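Side-chain contact in colicin-D (Escherichia coli, PDB 5ZNM), which is a toxin active against Escherichia coli and close relatives that inhibits protein synthesis, represented here by its central and C-terminal tRNase domains: residues I196-V201 and R207-N212. Residues are numbered along the deposited sequence; the frame is centred on the assembly and turned at random.
Sequences ITLPAV and RTILVN
Ile-196 pairs with Ile-209 through two nearly straight backbone hydrogen bonds, 2.9 Å from Ile-196 N to Ile-209 O and 2.8 Å from Ile-209 N to Ile-196 O. Its CG1 branch lies anti to the carbonyl carbon (chi1 -72°) and carries CD1 to within 3.9 Å of Val-211 CG2. Branched aliphatic residues suit these buried positions: Phe-262 packs on Ile-196, Leu-198 and Ile-209, and Tyr-264 on Ile-196. Thr-197, on the other face, forms a non-hydrogen-bonded pair with Thr-208. The methyl CG2 of Thr-197 lies 4.3 Å from Thr-208 OG1, both small beta-branched side chains suited to an extended backbone. Leu-198 returns to the face of Ile-196: its CD1 meets Ile-209 CD1 at 3.7 Å, the two side chains crossing at a slant. Leu-198 N donates a 2.7 Å hydrogen bond to Arg-207 O, and Arg-207 N returns one to Leu-198 O. Beyond CB, Arg-207 turns away from Leu-198, the chain bent at chi2 (-21°); its NH1 donates a hydrogen bond to Thr-208 O and NE makes a salt bridge with Glu-125. Long, flexible arginine can thus pack its CB against leucine yet take its charge elsewhere. Strands 194-198 and 207-212, joined by the eight-residue loop 199-206, form an antiparallel beta hairpin in the S-type pyocin family region.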
ATOM      1  N   ILE A 196      23.164  -8.417   0.395  1.00 17.22           N
ATOM      2  CA  ILE A 196      23.320  -8.759   1.804  1.00 18.12           C
ATOM      3  C   ILE A 196      23.581 -10.260   1.886  1.00 21.38           C
ATOM      4  O   ILE A 196      22.945 -11.047   1.176  1.00 21.77           O
ATOM      5  CB  ILE A 196      22.064  -8.352   2.604  1.00 16.66           C
ATOM      6  CG1 ILE A 196      22.008  -6.823   2.739  1.00 17.48           C
ATOM      7  CG2 ILE A 196      22.038  -9.006   3.965  1.00 17.20           C
ATOM      8  CD1 ILE A 196      20.617  -6.316   3.103  1.00 21.44           C
ATOM      9  N   THR A 197      24.539 -10.665   2.712  1.00 20.27           N
ATOM     10  CA  THR A 197      24.831 -12.087   2.857  1.00 24.30           C
ATOM     11  C   THR A 197      24.570 -12.526   4.287  1.00 22.91           C
ATOM     12  O   THR A 197      25.009 -11.865   5.235  1.00 26.83           O
ATOM     13  CB  THR A 197      26.266 -12.413   2.456  1.00 23.33           C
ATOM     14  OG1 THR A 197      27.174 -11.655   3.263  1.00 25.78           O
ATOM     15  CG2 THR A 197      26.493 -12.092   0.975  1.00 18.68           C
ATOM     16  N   LEU A 198      23.811 -13.648   4.439  1.00 19.22           N
ATOM     17  CA  LEU A 198      23.579 -14.209   5.760  1.00 16.79           C
ATOM     18  C   LEU A 198      24.516 -15.377   5.999  1.00 18.46           C
ATOM     19  O   LEU A 198      24.781 -16.162   5.073  1.00 19.13           O
ATOM     20  CB  LEU A 198      22.132 -14.692   5.916  1.00 15.05           C
ATOM     21  CG  LEU A 198      21.043 -13.691   5.512  1.00 21.79           C
ATOM     22  CD1 LEU A 198      19.654 -14.196   5.883  1.00 23.13           C
ATOM     23  CD2 LEU A 198      21.294 -12.331   6.135  1.00 31.28           C
ATOM     24  N   PRO A 199      25.003 -15.515   7.229  1.00 22.53           N
ATOM     25  CA  PRO A 199      25.909 -16.625   7.538  1.00 20.72           C
ATOM     26  C   PRO A 199      25.232 -17.975   7.339  1.00 20.69           C
ATOM     27  O   PRO A 199      24.012 -18.112   7.452  1.00 20.88           O
ATOM     28  CB  PRO A 199      26.263 -16.403   9.014  1.00 26.20           C
ATOM     29  CG  PRO A 199      25.181 -15.524   9.546  1.00 26.70           C
ATOM     30  CD  PRO A 199      24.750 -14.654   8.398  1.00 21.83           C
ATOM     31  N   ALA A 200      26.055 -18.964   7.021  1.00 15.97           N
ATOM     32  CA  ALA A 200      25.637 -20.351   7.076  1.00 14.26           C
ATOM     33  C   ALA A 200      25.194 -20.700   8.492  1.00 20.05           C
ATOM     34  O   ALA A 200      25.667 -20.122   9.472  1.00 20.53           O
ATOM     35  CB  ALA A 200      26.781 -21.268   6.634  1.00 16.40           C
ATOM     36  N   VAL A 201      24.253 -21.646   8.585  1.00 17.81           N
ATOM     37  CA  VAL A 201      23.749 -22.178   9.850  1.00 19.95           C
ATOM     38  C   VAL A 201      23.640 -23.695   9.707  1.00 22.52           C
ATOM     39  O   VAL A 201      23.767 -24.245   8.616  1.00 19.16           O
ATOM     40  CB  VAL A 201      22.375 -21.585  10.225  1.00 21.20           C
ATOM     41  CG1 VAL A 201      22.456 -20.070  10.425  1.00 21.38           C
ATOM     42  CG2 VAL A 201      21.357 -21.917   9.124  1.00 15.84           C
ATOM     43  N   ARG A 207      23.444 -17.389   2.695  1.00 18.95           N
ATOM     44  CA  ARG A 207      22.289 -16.951   1.918  1.00 23.06           C
ATOM     45  C   ARG A 207      22.566 -15.562   1.365  1.00 25.27           C
ATOM     46  O   ARG A 207      22.840 -14.625   2.125  1.00 21.84           O
ATOM     47  CB  ARG A 207      21.032 -16.947   2.782  1.00 20.91           C
ATOM     48  CG  ARG A 207      19.715 -17.312   2.078  1.00 31.66           C
ATOM     49  CD  ARG A 207      19.740 -17.151   0.571  1.00 33.80           C
ATOM     50  NE  ARG A 207      18.615 -17.836  -0.065  1.00 35.08           N
ATOM     51  CZ  ARG A 207      18.130 -17.533  -1.267  1.00 31.79           C
ATOM     52  NH1 ARG A 207      18.653 -16.533  -1.975  1.00 22.47           N
ATOM     53  NH2 ARG A 207      17.116 -18.227  -1.759  1.00 25.85           N
ATOM     54  N   THR A 208      22.465 -15.428   0.050  1.00 17.51           N
ATOM     55  CA  THR A 208      22.531 -14.138  -0.621  1.00 19.12           C
ATOM     56  C   THR A 208      21.137 -13.526  -0.762  1.00 19.48           C
ATOM     57  O   THR A 208      20.215 -14.191  -1.241  1.00 21.85           O
ATOM     58  CB  THR A 208      23.150 -14.323  -1.997  1.00 23.65           C
ATOM     59  OG1 THR A 208      24.516 -14.736  -1.849  1.00 29.18           O
ATOM     60  CG2 THR A 208      23.050 -13.030  -2.786  1.00 22.60           C
ATOM     61  N   ILE A 209      20.985 -12.264  -0.358  1.00 17.98           N
ATOM     62  CA  ILE A 209      19.742 -11.520  -0.566  1.00 14.73           C
ATOM     63  C   ILE A 209      20.078 -10.323  -1.431  1.00 17.24           C
ATOM     64  O   ILE A 209      21.022  -9.592  -1.127  1.00 17.43           O
ATOM     65  CB  ILE A 209      19.110 -11.067   0.763  1.00 17.17           C
ATOM     66  CG1 ILE A 209      18.724 -12.284   1.606  1.00 23.68           C
ATOM     67  CG2 ILE A 209      17.885 -10.173   0.515  1.00 16.11           C
ATOM     68  CD1 ILE A 209      18.658 -11.972   3.071  1.00 26.27           C
ATOM     69  N   LEU A 210      19.355 -10.168  -2.533  1.00 19.35           N
ATOM     70  CA  LEU A 210      19.554  -9.035  -3.427  1.00 20.15           C
ATOM     71  C   LEU A 210      18.744  -7.842  -2.933  1.00 21.71           C
ATOM     72  O   LEU A 210      17.679  -8.001  -2.334  1.00 18.53           O
ATOM     73  CB  LEU A 210      19.127  -9.402  -4.851  1.00 16.14           C
ATOM     74  CG  LEU A 210      19.894 -10.561  -5.487  1.00 22.91           C
ATOM     75  CD1 LEU A 210      19.311 -10.923  -6.841  1.00 23.76           C
ATOM     76  CD2 LEU A 210      21.368 -10.219  -5.619  1.00 26.19           C
ATOM     77  N   VAL A 211      19.241  -6.638  -3.196  1.00 17.51           N
ATOM     78  CA  VAL A 211      18.482  -5.436  -2.867  1.00 15.78           C
ATOM     79  C   VAL A 211      18.376  -4.599  -4.127  1.00 16.95           C
ATOM     80  O   VAL A 211      19.401  -4.243  -4.722  1.00 18.42           O
ATOM     81  CB  VAL A 211      19.128  -4.625  -1.732  1.00 20.79           C
ATOM     82  CG1 VAL A 211      18.272  -3.429  -1.388  1.00 22.41           C
ATOM     83  CG2 VAL A 211      19.323  -5.480  -0.493  1.00 17.78           C
ATOM     84  N   ASN A 212      17.145  -4.306  -4.549  1.00 17.20           N
ATOM     85  CA  ASN A 212      16.923  -3.351  -5.622  1.00 18.73           C
ATOM     86  C   ASN A 212      16.873  -1.957  -4.985  1.00 17.89           C
ATOM     87  O   ASN A 212      15.909  -1.665  -4.283  1.00 19.16           O
ATOM     88  CB  ASN A 212      15.625  -3.665  -6.366  1.00 19.92           C
ATOM     89  CG  ASN A 212      15.411  -2.774  -7.579  1.00 21.77           C
ATOM     90  OD1 ASN A 212      16.072  -1.738  -7.757  1.00 17.82           O
ATOM     91  ND2 ASN A 212      14.448  -3.158  -8.407  1.00 18.79           N
TER